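Local coordinates for surface presentation of antigens protein spaK (Salmonella typhimurium, PDB 2FM8), which serves as a cytoplasmic chaperone that stores the type III secretion effectors SopA, SopE, SopE2 and SipA in a secretion-competent state, at residues Gly87-Gly92 / Leu98-Leu103; Val52-Gln57 / Asn120-Tyr125; Ala7-Ser12 / Glu113-Ala118; Ile33-Asp36 / Ser42-Ile45. One frame throughout, in Å; residues are numbered along the deposited sequence.

How the contacts relate
Contacts 1, 2 and 4 share one antiparallel sheet, with contact 2 in the middle: its strand 51-57 is flanked by strand 97-103 of contact 1 and strand 43-48 of contact 4. Probable hydrogen bonds tie them, A102 N to I54 O (2.7 Å) and C44 N to W55 O (2.8 Å). The two hairpins, contacts 1 and 4, have centres about 15 Å apart. Helix 112-132 serves contacts 2 and 3, where I54 CD1 lies 4.1 Å from F115 CE1; helix 6-17 brings V10 CG2 to 3.8 Å from I45 CD1 of contact 4. The second subunit packs on contact 1, whereas another protein's strand pairs with 33-36 of contact 4.

Contact 1 (Gly87-Gly92 / Leu98-Leu103); sequences GQLLLG and LTLKAL
L89 and L91 receive the tip of L100 between them, in the β hairpin formed by strands 90-94 and 97-103. L100 has its CG anti to the backbone N (chi1 -179°), which lifts CD1 toward the opposite strand; there it lies 3.9 Å from L89 CB and 4.1 Å from L91 CD2. The row continues at both ends: L89 CD2 rests on the small bump of A102 CB (3.7 Å), and L91 CD2 faces L98 CD2. Helix 112-132 meets L89 and L100 on this leucine face, while L91 and L98 lean on helix 62-78. The other face is shaped by a lysine and a glycine. K101 bends at its third torsion (chi3 -72°), laying CE against L90 CB at 4.0 Å; the same K101 CE also lies near G92 N (4.2 Å). L90 also packs on L90 of the second subunit, so the hairpin's outer strand takes part in the dimer contact. Between the two faces, antiparallel backbone bonds fix the register. L90 N reaches K101 O almost straight (173° at hydrogen), in the carbonyl plane. The T99 N to G92 O bond is different: short at 2.7 Å, its donor stands well above the carbonyl plane, and L98 CD1 crowds the same oxygen. Beyond L90 the backbones no longer bond directly at Q88 and L103; one water closes the gap, donating to Q88 O at 2.8 Å and accepting from L103 N at 3.0 Å.

Contact 2 (Val52-Gln57 / Asn120-Tyr125); sequences VWIWAQ and NGFYNY
I54 and F122 make the CH-π contact that carries this pairing of strand and helix. The CG2 methyl of I54 sits over the centre of the F122 ring, 3.5 Å from its centroid and only 14° off the normal, while the two side chains slide past each other in opposite directions. With CG anti to its backbone N (chi1 -168°), F122 sends the ring from the helix to the strand. Apolar packing adds A56, whose CB approaches F122 CE2 at 4.1 Å. Ring-to-backbone contacts supply the remainder: F122 CZ comes obliquely to W55 CA at 3.7 Å, and F122 CE1 lies 3.6 Å from I54 O, so the far end of the ring abuts the backbone of I54 and W55. No hydrogen bond crosses between the segments. The W55 side chain starts away from the helix, and both W53 and W55 pack on the chain of another protein. Helix and strand axes run 9.8 Å apart at a modest 25°, leaving one layer of side chains between them. This is the α/β two-layer packing of the class I type III secretion chaperone fold, with helix 112-132 laid along the middle of an antiparallel sheet.

Contact 3 (Ala7-Ser12 / Glu113-Ala118); sequences AELVRS and EKFSTA
S116 OG is gripped by two groups of helix 6-17, A13 O and S17 OG. S116 is the residue after F115, which meets L9 and V10; A13 and S17 lie about one and two turns beyond L9. These bonds join the two helices by polar means next to an otherwise apolar junction. The junction itself is built round the F115 ring. L9 CD2 lies over one face, 3.8 Å above the plane and offset toward the rim, in a CH-π contact with its direction 22° off the ring normal. L9 CG follows it down against F115 CB, also at 3.8 Å, so the branch straddles the root of the ring as well as its face. The two side chains cross at about a right angle; F115 has CG anti to its backbone N (chi1 -164°) and thereby spans the gap between the helices. V10 CG2 comes obliquely to F115 CE2 at 3.8 Å. Away from the junction, R11 NH1 forms a weak hydrogen bond and salt bridge with E8 OE2 (3.2 Å) along helix 6-17 itself. F115 also touches A13 of helix 6-17 and L109 of a loop. Strand 43-48 lies against this pair too, through I45, which touches both V10 and F115; helix 6-17 and the start of helix 112-132 thus meet each other and the sheet at one shared cluster.

Contact 4 (Ile33-Asp36 / Ser42-Ile45); sequences IVLD and SICI
I33 pairs with I45 and L35 with I43 on the more heavily packed face of these two strands. L35 CB stands 4.2 Å from I43 CB, and L35 CG is the same distance from I45 CD1, so the leucine touches both isoleucines. Helices close over this face: V10 of helix 6-17 meets I33, while F122 of helix 112-132 meets I43 and L119 of that helix meets I45. The face of V34 and C44 is less extensively packed, and C44 is partly exposed. V34 CG2 meets C44 SG at 4.2 Å, and V34 CG1 reaches S42 CB at 3.7 Å. The two strands, 32-37 and 43-48, form an antiparallel β hairpin, and its backbone bonds are regular: L35 N to I43 O is 2.7 Å and nearly straight (172°), and I45 N to I33 O is 2.8 Å, both in the carbonyl plane. Strand 32-37 is an edge strand of this chain's sheet, but a strand of another protein pairs antiparallel with I33, V34, L35 and D36, extending the sheet into the other protein; this is β-augmentation, consistent with an effector held by its chaperone. Toward the hairpin's turn the contact becomes polar and partly exposed. S42 turns OG beside its own backbone N (chi1 -56°) and donates to D36 OD1 at 2.7 Å, on the lone pair away from the other carboxylate oxygen. D36 OD2, that other oxygen, forms a salt bridge with a basic side chain of the other protein.

Contact 1 (Gly87-Gly92 / Leu98-Leu103)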
loop_
_atom_site.group_PDB
_atom_site.type_symbol
_atom_site.label_atom_id
_atom_site.label_comp_id
_atom_site.label_asym_id
_atom_site.label_seq_id
_atom_site.Cartn_x
_atom_site.Cartn_y
_atom_site.Cartn_z
ATOM N N GLY A 87 -20.787 2.257 1.974
ATOM C CA GLY A 87 -20.588 2.783 3.323
ATOM C C GLY A 87 -19.170 3.257 3.611
ATOM O O GLY A 87 -18.781 3.385 4.767
ATOM N N GLN A 88 -18.417 3.560 2.551
ATOM C CA GLN A 88 -17.030 3.874 2.683
ATOM C C GLN A 88 -16.489 4.791 1.582
ATOM O O GLN A 88 -16.756 4.592 0.401
ATOM C CB GLN A 88 -16.226 2.559 2.719
ATOM C CG GLN A 88 -15.175 2.549 3.749
ATOM C CD GLN A 88 -14.527 1.190 3.947
ATOM O OE1 GLN A 88 -14.819 0.485 4.921
ATOM N NE2 GLN A 88 -13.599 0.844 3.058
ATOM N N LEU A 89 -15.724 5.804 1.991
ATOM C CA LEU A 89 -14.931 6.608 1.049
ATOM C C LEU A 89 -13.830 5.757 0.434
ATOM O O LEU A 89 -13.401 4.760 1.019
ATOM C CB LEU A 89 -14.308 7.817 1.760
ATOM C CG LEU A 89 -15.301 8.847 2.335
ATOM C CD1 LEU A 89 -14.706 9.786 3.326
ATOM C CD2 LEU A 89 -15.926 9.645 1.228
ATOM N N LEU A 90 -13.387 6.154 -0.758
ATOM C CA LEU A 90 -12.357 5.440 -1.535
ATOM C C LEU A 90 -11.173 6.368 -1.706
ATOM O O LEU A 90 -11.311 7.585 -1.675
ATOM C CB LEU A 90 -12.881 5.043 -2.939
ATOM C CG LEU A 90 -14.138 4.174 -2.964
ATOM C CD1 LEU A 90 -14.595 3.860 -4.363
ATOM C CD2 LEU A 90 -13.938 2.859 -2.210
ATOM N N LEU A 91 -10.008 5.782 -1.902
ATOM C CA LEU A 91 -8.792 6.523 -2.187
ATOM C C LEU A 91 -8.273 6.158 -3.563
ATOM O O LEU A 91 -8.148 5.005 -3.886
ATOM C CB LEU A 91 -7.713 6.217 -1.154
ATOM C CG LEU A 91 -8.047 6.660 0.253
ATOM C CD1 LEU A 91 -7.065 6.004 1.233
ATOM C CD2 LEU A 91 -7.998 8.169 0.403
ATOM N N GLY A 92 -7.942 7.147 -4.352
ATOM C CA GLY A 92 -7.217 6.934 -5.589
ATOM C C GLY A 92 -6.044 7.906 -5.676
ATOM O O GLY A 92 -5.569 8.432 -4.673
ATOM N N LEU A 98 -2.722 11.898 -3.843
ATOM C CA LEU A 98 -3.764 11.073 -3.290
ATOM C C LEU A 98 -5.137 11.747 -3.445
ATOM O O LEU A 98 -5.282 12.961 -3.210
ATOM C CB LEU A 98 -3.506 10.804 -1.821
ATOM C CG LEU A 98 -4.394 9.729 -1.186
ATOM C CD1 LEU A 98 -4.082 8.345 -1.746
ATOM C CD2 LEU A 98 -4.113 9.757 0.323
ATOM N N THR A 99 -6.139 10.952 -3.796
ATOM C CA THR A 99 -7.490 11.449 -4.025
ATOM C C THR A 99 -8.493 10.803 -3.068
ATOM O O THR A 99 -8.474 9.591 -2.833
ATOM C CB THR A 99 -7.850 11.229 -5.507
ATOM O OG1 THR A 99 -6.960 12.036 -6.307
ATOM C CG2 THR A 99 -9.233 11.705 -5.806
ATOM N N LEU A 100 -9.345 11.625 -2.460
ATOM C CA LEU A 100 -10.435 11.142 -1.634
ATOM C C LEU A 100 -11.692 11.176 -2.491
ATOM O O LEU A 100 -11.986 12.194 -3.108
ATOM C CB LEU A 100 -10.632 12.043 -0.408
ATOM C CG LEU A 100 -11.749 11.626 0.564
ATOM C CD1 LEU A 100 -11.357 10.276 1.229
ATOM C CD2 LEU A 100 -12.005 12.718 1.616
ATOM N N LYS A 101 -12.449 10.086 -2.500
ATOM C CA LYS A 101 -13.561 9.951 -3.459
ATOM C C LYS A 101 -14.768 9.342 -2.764
ATOM O O LYS A 101 -14.628 8.383 -1.993
ATOM C CB LYS A 101 -13.214 8.992 -4.615
ATOM C CG LYS A 101 -11.908 9.204 -5.303
ATOM C CD LYS A 101 -11.792 8.313 -6.577
ATOM C CE LYS A 101 -11.611 6.829 -6.318
ATOM N NZ LYS A 101 -11.448 5.969 -7.631
ATOM N N ALA A 102 -15.939 9.864 -3.087
ATOM C CA ALA A 102 -17.207 9.304 -2.658
ATOM C C ALA A 102 -18.045 8.967 -3.892
ATOM O O ALA A 102 -18.340 9.857 -4.714
ATOM C CB ALA A 102 -17.937 10.306 -1.799
ATOM N N LEU A 103 -18.370 7.693 -4.056
ATOM C CA LEU A 103 -19.366 7.279 -5.011
ATOM C C LEU A 103 -20.668 7.436 -4.274
ATOM O O LEU A 103 -21.000 6.644 -3.423
ATOM C CB LEU A 103 -19.151 5.814 -5.436
ATOM C CG LEU A 103 -20.205 5.201 -6.363
ATOM C CD1 LEU A 103 -20.291 5.992 -7.632
ATOM C CD2 LEU A 103 -19.884 3.757 -6.661
HETATM O O HOH W 1 -17.401 5.602 -2.077
#

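Contact 2 (Val52-Gln57 / Asn120-Tyr125)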
loop_
_atom_site.group_PDB
_atom_site.type_symbol
_atom_site.label_atom_id
_atom_site.label_comp_id
_atom_site.label_asym_id
_atom_site.label_seq_id
_atom_site.Cartn_x
_atom_site.Cartn_y
_atom_site.Cartn_z
ATOM N N VAL A 52 -22.732 9.366 -9.628
ATOM C CA VAL A 52 -22.291 10.659 -9.138
ATOM C C VAL A 52 -21.097 10.512 -8.183
ATOM O O VAL A 52 -21.179 9.824 -7.171
ATOM C CB VAL A 52 -23.420 11.419 -8.469
ATOM C CG1 VAL A 52 -22.908 12.740 -7.920
ATOM C CG2 VAL A 52 -24.530 11.677 -9.494
ATOM N N TRP A 53 -19.997 11.165 -8.534
ATOM C CA TRP A 53 -18.803 11.178 -7.723
ATOM C C TRP A 53 -18.494 12.558 -7.124
ATOM O O TRP A 53 -18.571 13.588 -7.804
ATOM C CB TRP A 53 -17.606 10.772 -8.578
ATOM C CG TRP A 53 -17.559 9.343 -9.002
ATOM C CD1 TRP A 53 -18.084 8.826 -10.129
ATOM C CD2 TRP A 53 -16.897 8.259 -8.330
ATOM N NE1 TRP A 53 -17.820 7.502 -10.211
ATOM C CE2 TRP A 53 -17.084 7.118 -9.120
ATOM C CE3 TRP A 53 -16.162 8.148 -7.145
ATOM C CZ2 TRP A 53 -16.572 5.862 -8.762
ATOM C CZ3 TRP A 53 -15.654 6.895 -6.779
ATOM C CH2 TRP A 53 -15.856 5.776 -7.584
ATOM N N ILE A 54 -18.105 12.561 -5.853
ATOM C CA ILE A 54 -17.531 13.752 -5.212
ATOM C C ILE A 54 -16.095 13.382 -4.890
ATOM O O ILE A 54 -15.848 12.297 -4.339
ATOM C CB ILE A 54 -18.286 14.116 -3.912
ATOM C CG1 ILE A 54 -19.759 14.404 -4.187
ATOM C CG2 ILE A 54 -17.658 15.335 -3.196
ATOM C CD1 ILE A 54 -20.604 14.377 -2.886
ATOM N N TRP A 55 -15.142 14.234 -5.241
ATOM C CA TRP A 55 -13.757 13.916 -4.921
ATOM C C TRP A 55 -12.897 15.154 -4.749
ATOM O O TRP A 55 -13.317 16.260 -5.054
ATOM C CB TRP A 55 -13.159 12.976 -5.956
ATOM C CG TRP A 55 -12.637 13.610 -7.203
ATOM C CD1 TRP A 55 -11.323 13.985 -7.470
ATOM C CD2 TRP A 55 -13.377 13.918 -8.367
ATOM N NE1 TRP A 55 -11.227 14.500 -8.731
ATOM C CE2 TRP A 55 -12.473 14.484 -9.305
ATOM C CE3 TRP A 55 -14.710 13.770 -8.718
ATOM C CZ2 TRP A 55 -12.865 14.893 -10.558
ATOM C CZ3 TRP A 55 -15.103 14.181 -9.957
ATOM C CH2 TRP A 55 -14.190 14.734 -10.875
ATOM N N ALA A 56 -11.712 14.933 -4.214
ATOM C CA ALA A 56 -10.714 15.975 -4.015
ATOM C C ALA A 56 -9.330 15.356 -4.058
ATOM O O ALA A 56 -9.104 14.301 -3.471
ATOM C CB ALA A 56 -10.927 16.672 -2.681
ATOM N N GLN A 57 -8.409 16.012 -4.747
ATOM C CA GLN A 57 -6.977 15.741 -4.578
ATOM C C GLN A 57 -6.474 16.303 -3.270
ATOM O O GLN A 57 -6.887 17.382 -2.858
ATOM C CB GLN A 57 -6.189 16.334 -5.737
ATOM C CG GLN A 57 -6.469 15.634 -7.036
ATOM C CD GLN A 57 -5.776 16.304 -8.196
ATOM O OE1 GLN A 57 -4.910 17.165 -7.995
ATOM N NE2 GLN A 57 -6.127 15.900 -9.422
ATOM N N ASN A 120 -21.675 18.410 2.619
ATOM C CA ASN A 120 -21.150 18.909 3.885
ATOM C C ASN A 120 -20.394 17.810 4.625
ATOM O O ASN A 120 -19.376 18.069 5.273
ATOM C CB ASN A 120 -22.288 19.455 4.734
ATOM C CG ASN A 120 -22.766 20.818 4.248
ATOM O OD1 ASN A 120 -22.062 21.822 4.400
ATOM N ND2 ASN A 120 -23.941 20.854 3.653
ATOM N N GLY A 121 -20.895 16.580 4.510
ATOM C CA GLY A 121 -20.216 15.431 5.070
ATOM C C GLY A 121 -18.857 15.220 4.407
ATOM O O GLY A 121 -17.854 14.984 5.079
ATOM N N PHE A 122 -18.828 15.322 3.088
ATOM C CA PHE A 122 -17.576 15.255 2.348
ATOM C C PHE A 122 -16.628 16.353 2.784
ATOM O O PHE A 122 -15.465 16.099 2.998
ATOM C CB PHE A 122 -17.772 15.302 0.835
ATOM C CG PHE A 122 -16.524 14.952 0.073
ATOM C CD1 PHE A 122 -16.278 13.648 -0.321
ATOM C CD2 PHE A 122 -15.575 15.921 -0.225
ATOM C CE1 PHE A 122 -15.098 13.310 -0.994
ATOM C CE2 PHE A 122 -14.411 15.596 -0.910
ATOM C CZ PHE A 122 -14.176 14.286 -1.290
ATOM N N TYR A 123 -17.120 17.572 2.910
ATOM C CA TYR A 123 -16.298 18.660 3.463
ATOM C C TYR A 123 -15.628 18.285 4.796
ATOM O O TYR A 123 -14.427 18.525 4.993
ATOM C CB TYR A 123 -17.158 19.931 3.624
ATOM C CG TYR A 123 -16.397 21.134 4.100
ATOM C CD1 TYR A 123 -15.778 21.997 3.199
ATOM C CD2 TYR A 123 -16.268 21.405 5.456
ATOM C CE1 TYR A 123 -15.056 23.097 3.637
ATOM C CE2 TYR A 123 -15.534 22.526 5.908
ATOM C CZ TYR A 123 -14.937 23.365 4.990
ATOM O OH TYR A 123 -14.228 24.474 5.422
ATOM N N ASN A 124 -16.421 17.761 5.736
ATOM C CA ASN A 124 -15.908 17.341 7.013
ATOM C C ASN A 124 -14.745 16.329 6.846
ATOM O O ASN A 124 -13.669 16.464 7.451
ATOM C CB ASN A 124 -17.009 16.636 7.817
ATOM C CG ASN A 124 -17.953 17.572 8.505
ATOM O OD1 ASN A 124 -17.722 18.765 8.634
ATOM N ND2 ASN A 124 -19.054 17.006 8.976
ATOM N N TYR A 125 -14.958 15.318 6.016
ATOM C CA TYR A 125 -13.894 14.326 5.796
ATOM C C TYR A 125 -12.715 14.897 5.063
ATOM O O TYR A 125 -11.583 14.518 5.326
ATOM C CB TYR A 125 -14.394 13.105 5.044
ATOM C CG TYR A 125 -15.357 12.267 5.817
ATOM C CD1 TYR A 125 -14.947 11.461 6.881
ATOM C CD2 TYR A 125 -16.686 12.243 5.447
ATOM C CE1 TYR A 125 -15.899 10.642 7.553
ATOM C CE2 TYR A 125 -17.608 11.473 6.104
ATOM C CZ TYR A 125 -17.231 10.701 7.142
ATOM O OH TYR A 125 -18.257 9.966 7.720
#

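Contact 3 (Ala7-Ser12 / Glu113-Ala118)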
loop_
_atom_site.group_PDB
_atom_site.type_symbol
_atom_site.label_atom_id
_atom_site.label_comp_id
_atom_site.label_asym_id
_atom_site.label_seq_id
_atom_site.Cartn_x
_atom_site.Cartn_y
_atom_site.Cartn_z
ATOM N N ALA A 7 -26.075 20.082 -11.997
ATOM C CA ALA A 7 -25.988 21.508 -11.704
ATOM C C ALA A 7 -27.144 21.942 -10.793
ATOM O O ALA A 7 -26.934 22.668 -9.821
ATOM C CB ALA A 7 -25.973 22.342 -12.995
ATOM N N GLU A 8 -28.356 21.480 -11.078
ATOM C CA GLU A 8 -29.488 21.932 -10.280
ATOM C C GLU A 8 -29.474 21.320 -8.889
ATOM O O GLU A 8 -29.861 21.981 -7.908
ATOM C CB GLU A 8 -30.830 21.720 -10.979
ATOM C CG GLU A 8 -31.161 22.796 -12.036
ATOM C CD GLU A 8 -30.761 24.266 -11.653
ATOM O OE1 GLU A 8 -31.162 24.769 -10.561
ATOM O OE2 GLU A 8 -30.039 24.907 -12.470
ATOM N N LEU A 9 -28.989 20.085 -8.808
ATOM C CA LEU A 9 -28.778 19.445 -7.522
ATOM C C LEU A 9 -27.753 20.208 -6.662
ATOM O O LEU A 9 -28.004 20.472 -5.479
ATOM C CB LEU A 9 -28.329 17.991 -7.705
ATOM C CG LEU A 9 -28.614 17.075 -6.519
ATOM C CD1 LEU A 9 -30.107 17.072 -6.183
ATOM C CD2 LEU A 9 -28.100 15.658 -6.792
ATOM N N VAL A 10 -26.612 20.544 -7.265
ATOM C CA VAL A 10 -25.539 21.260 -6.585
ATOM C C VAL A 10 -26.037 22.651 -6.133
ATOM O O VAL A 10 -25.824 23.064 -4.998
ATOM C CB VAL A 10 -24.306 21.383 -7.511
ATOM C CG1 VAL A 10 -23.307 22.397 -6.984
ATOM C CG2 VAL A 10 -23.626 20.014 -7.665
ATOM N N ARG A 11 -26.714 23.358 -7.037
ATOM C CA ARG A 11 -27.210 24.705 -6.751
ATOM C C ARG A 11 -28.165 24.650 -5.532
ATOM O O ARG A 11 -28.077 25.444 -4.585
ATOM C CB ARG A 11 -27.866 25.281 -8.025
ATOM C CG ARG A 11 -28.450 26.636 -7.861
ATOM C CD ARG A 11 -28.951 27.298 -9.212
ATOM N NE ARG A 11 -27.854 28.029 -9.885
ATOM C CZ ARG A 11 -27.156 27.599 -10.948
ATOM N NH1 ARG A 11 -27.436 26.436 -11.549
ATOM N NH2 ARG A 11 -26.168 28.361 -11.430
ATOM N N SER A 12 -29.033 23.659 -5.532
ATOM C CA SER A 12 -29.989 23.492 -4.470
ATOM C C SER A 12 -29.347 23.128 -3.134
ATOM O O SER A 12 -29.728 23.677 -2.097
ATOM C CB SER A 12 -30.980 22.418 -4.863
ATOM O OG SER A 12 -32.024 22.410 -3.929
ATOM N N GLU A 113 -31.639 18.858 -0.056
ATOM C CA GLU A 113 -31.341 18.664 1.363
ATOM C C GLU A 113 -30.484 17.419 1.563
ATOM O O GLU A 113 -29.513 17.448 2.328
ATOM C CB GLU A 113 -32.608 18.577 2.212
ATOM C CG GLU A 113 -33.303 19.921 2.374
ATOM C CD GLU A 113 -34.636 19.830 3.117
ATOM O OE1 GLU A 113 -35.236 20.916 3.344
ATOM O OE2 GLU A 113 -35.091 18.696 3.470
ATOM N N LYS A 114 -30.861 16.340 0.881
ATOM C CA LYS A 114 -30.119 15.093 0.904
ATOM C C LYS A 114 -28.706 15.264 0.276
ATOM O O LYS A 114 -27.709 14.799 0.848
ATOM C CB LYS A 114 -30.908 13.966 0.216
ATOM C CG LYS A 114 -31.955 13.212 1.124
ATOM C CD LYS A 114 -31.291 12.215 2.078
ATOM C CE LYS A 114 -32.293 11.465 3.036
ATOM N NZ LYS A 114 -31.651 10.276 3.781
ATOM N N PHE A 115 -28.614 15.943 -0.870
ATOM C CA PHE A 115 -27.310 16.121 -1.478
ATOM C C PHE A 115 -26.413 17.041 -0.636
ATOM O O PHE A 115 -25.212 16.846 -0.597
ATOM C CB PHE A 115 -27.404 16.593 -2.930
ATOM C CG PHE A 115 -26.119 16.425 -3.696
ATOM C CD1 PHE A 115 -25.523 15.176 -3.812
ATOM C CD2 PHE A 115 -25.475 17.533 -4.264
ATOM C CE1 PHE A 115 -24.332 15.009 -4.498
ATOM C CE2 PHE A 115 -24.285 17.388 -4.961
ATOM C CZ PHE A 115 -23.697 16.128 -5.069
ATOM N N SER A 116 -27.019 18.029 0.022
ATOM C CA SER A 116 -26.325 18.909 0.957
ATOM C C SER A 116 -25.698 18.124 2.092
ATOM O O SER A 116 -24.600 18.421 2.490
ATOM C CB SER A 116 -27.273 19.977 1.516
ATOM O OG SER A 116 -26.576 20.995 2.226
ATOM N N THR A 117 -26.395 17.110 2.592
ATOM C CA THR A 117 -25.837 16.231 3.620
ATOM C C THR A 117 -24.564 15.546 3.124
ATOM O O THR A 117 -23.561 15.472 3.850
ATOM C CB THR A 117 -26.874 15.183 4.067
ATOM O OG1 THR A 117 -27.952 15.859 4.751
ATOM C CG2 THR A 117 -26.259 14.115 4.977
ATOM N N ALA A 118 -24.609 15.052 1.886
ATOM C CA ALA A 118 -23.445 14.437 1.280
ATOM C C ALA A 118 -22.301 15.438 1.086
ATOM O O ALA A 118 -21.159 15.107 1.362
ATOM C CB ALA A 118 -23.813 13.800 -0.075
#

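Contact 4 (Ile33-Asp36 / Ser42-Ile45)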
loop_
_atom_site.group_PDB
_atom_site.type_symbol
_atom_site.label_atom_id
_atom_site.label_comp_id
_atom_site.label_asym_id
_atom_site.label_seq_id
_atom_site.Cartn_x
_atom_site.Cartn_y
_atom_site.Cartn_z
ATOM N N ILE A 33 -18.045 20.017 -11.960
ATOM C CA ILE A 33 -18.293 21.189 -11.130
ATOM C C ILE A 33 -17.226 21.217 -10.036
ATOM O O ILE A 33 -16.906 20.181 -9.443
ATOM C CB ILE A 33 -19.686 21.124 -10.500
ATOM C CG1 ILE A 33 -20.742 21.171 -11.591
ATOM C CG2 ILE A 33 -19.915 22.273 -9.526
ATOM C CD1 ILE A 33 -22.111 20.884 -11.108
ATOM N N VAL A 34 -16.661 22.394 -9.801
ATOM C CA VAL A 34 -15.576 22.566 -8.853
ATOM C C VAL A 34 -15.988 23.609 -7.807
ATOM O O VAL A 34 -16.402 24.714 -8.169
ATOM C CB VAL A 34 -14.265 22.989 -9.545
ATOM C CG1 VAL A 34 -13.142 23.126 -8.514
ATOM C CG2 VAL A 34 -13.868 21.968 -10.588
ATOM N N LEU A 35 -15.892 23.230 -6.536
ATOM C CA LEU A 35 -16.032 24.153 -5.392
ATOM C C LEU A 35 -14.661 24.507 -4.828
ATOM O O LEU A 35 -13.994 23.644 -4.229
ATOM C CB LEU A 35 -16.847 23.500 -4.265
ATOM C CG LEU A 35 -18.116 22.714 -4.609
ATOM C CD1 LEU A 35 -18.796 22.309 -3.338
ATOM C CD2 LEU A 35 -19.037 23.514 -5.457
ATOM N N ASP A 36 -14.209 25.733 -5.069
ATOM C CA ASP A 36 -12.965 26.220 -4.476
ATOM C C ASP A 36 -13.267 26.658 -3.042
ATOM O O ASP A 36 -14.335 27.193 -2.774
ATOM C CB ASP A 36 -12.370 27.399 -5.253
ATOM C CG ASP A 36 -11.948 27.030 -6.673
ATOM O OD1 ASP A 36 -11.186 26.043 -6.846
ATOM O OD2 ASP A 36 -12.397 27.733 -7.613
ATOM N N SER A 42 -9.880 21.954 -3.436
ATOM C CA SER A 42 -11.155 22.044 -4.105
ATOM C C SER A 42 -11.925 20.699 -4.179
ATOM O O SER A 42 -11.349 19.627 -4.322
ATOM C CB SER A 42 -10.975 22.662 -5.493
ATOM O OG SER A 42 -10.330 23.928 -5.374
ATOM N N ILE A 43 -13.249 20.800 -4.041
ATOM C CA ILE A 43 -14.152 19.672 -4.189
ATOM C C ILE A 43 -14.705 19.624 -5.630
ATOM O O ILE A 43 -15.229 20.631 -6.151
ATOM C CB ILE A 43 -15.274 19.771 -3.171
ATOM C CG1 ILE A 43 -14.678 19.754 -1.759
ATOM C CG2 ILE A 43 -16.341 18.668 -3.408
ATOM C CD1 ILE A 43 -15.691 19.956 -0.621
ATOM N N CYS A 44 -14.556 18.463 -6.268
ATOM C CA CYS A 44 -15.067 18.213 -7.602
ATOM C C CYS A 44 -16.286 17.320 -7.520
ATOM O O CYS A 44 -16.343 16.379 -6.727
ATOM C CB CYS A 44 -14.021 17.565 -8.499
ATOM S SG CYS A 44 -12.482 18.500 -8.653
ATOM N N ILE A 45 -17.270 17.645 -8.351
ATOM C CA ILE A 45 -18.476 16.860 -8.479
ATOM C C ILE A 45 -18.655 16.471 -9.933
ATOM O O ILE A 45 -18.631 17.330 -10.822
ATOM C CB ILE A 45 -19.711 17.612 -8.008
ATOM C CG1 ILE A 45 -19.477 18.155 -6.589
ATOM C CG2 ILE A 45 -20.931 16.663 -8.076
ATOM C CD1 ILE A 45 -20.146 19.398 -6.296
#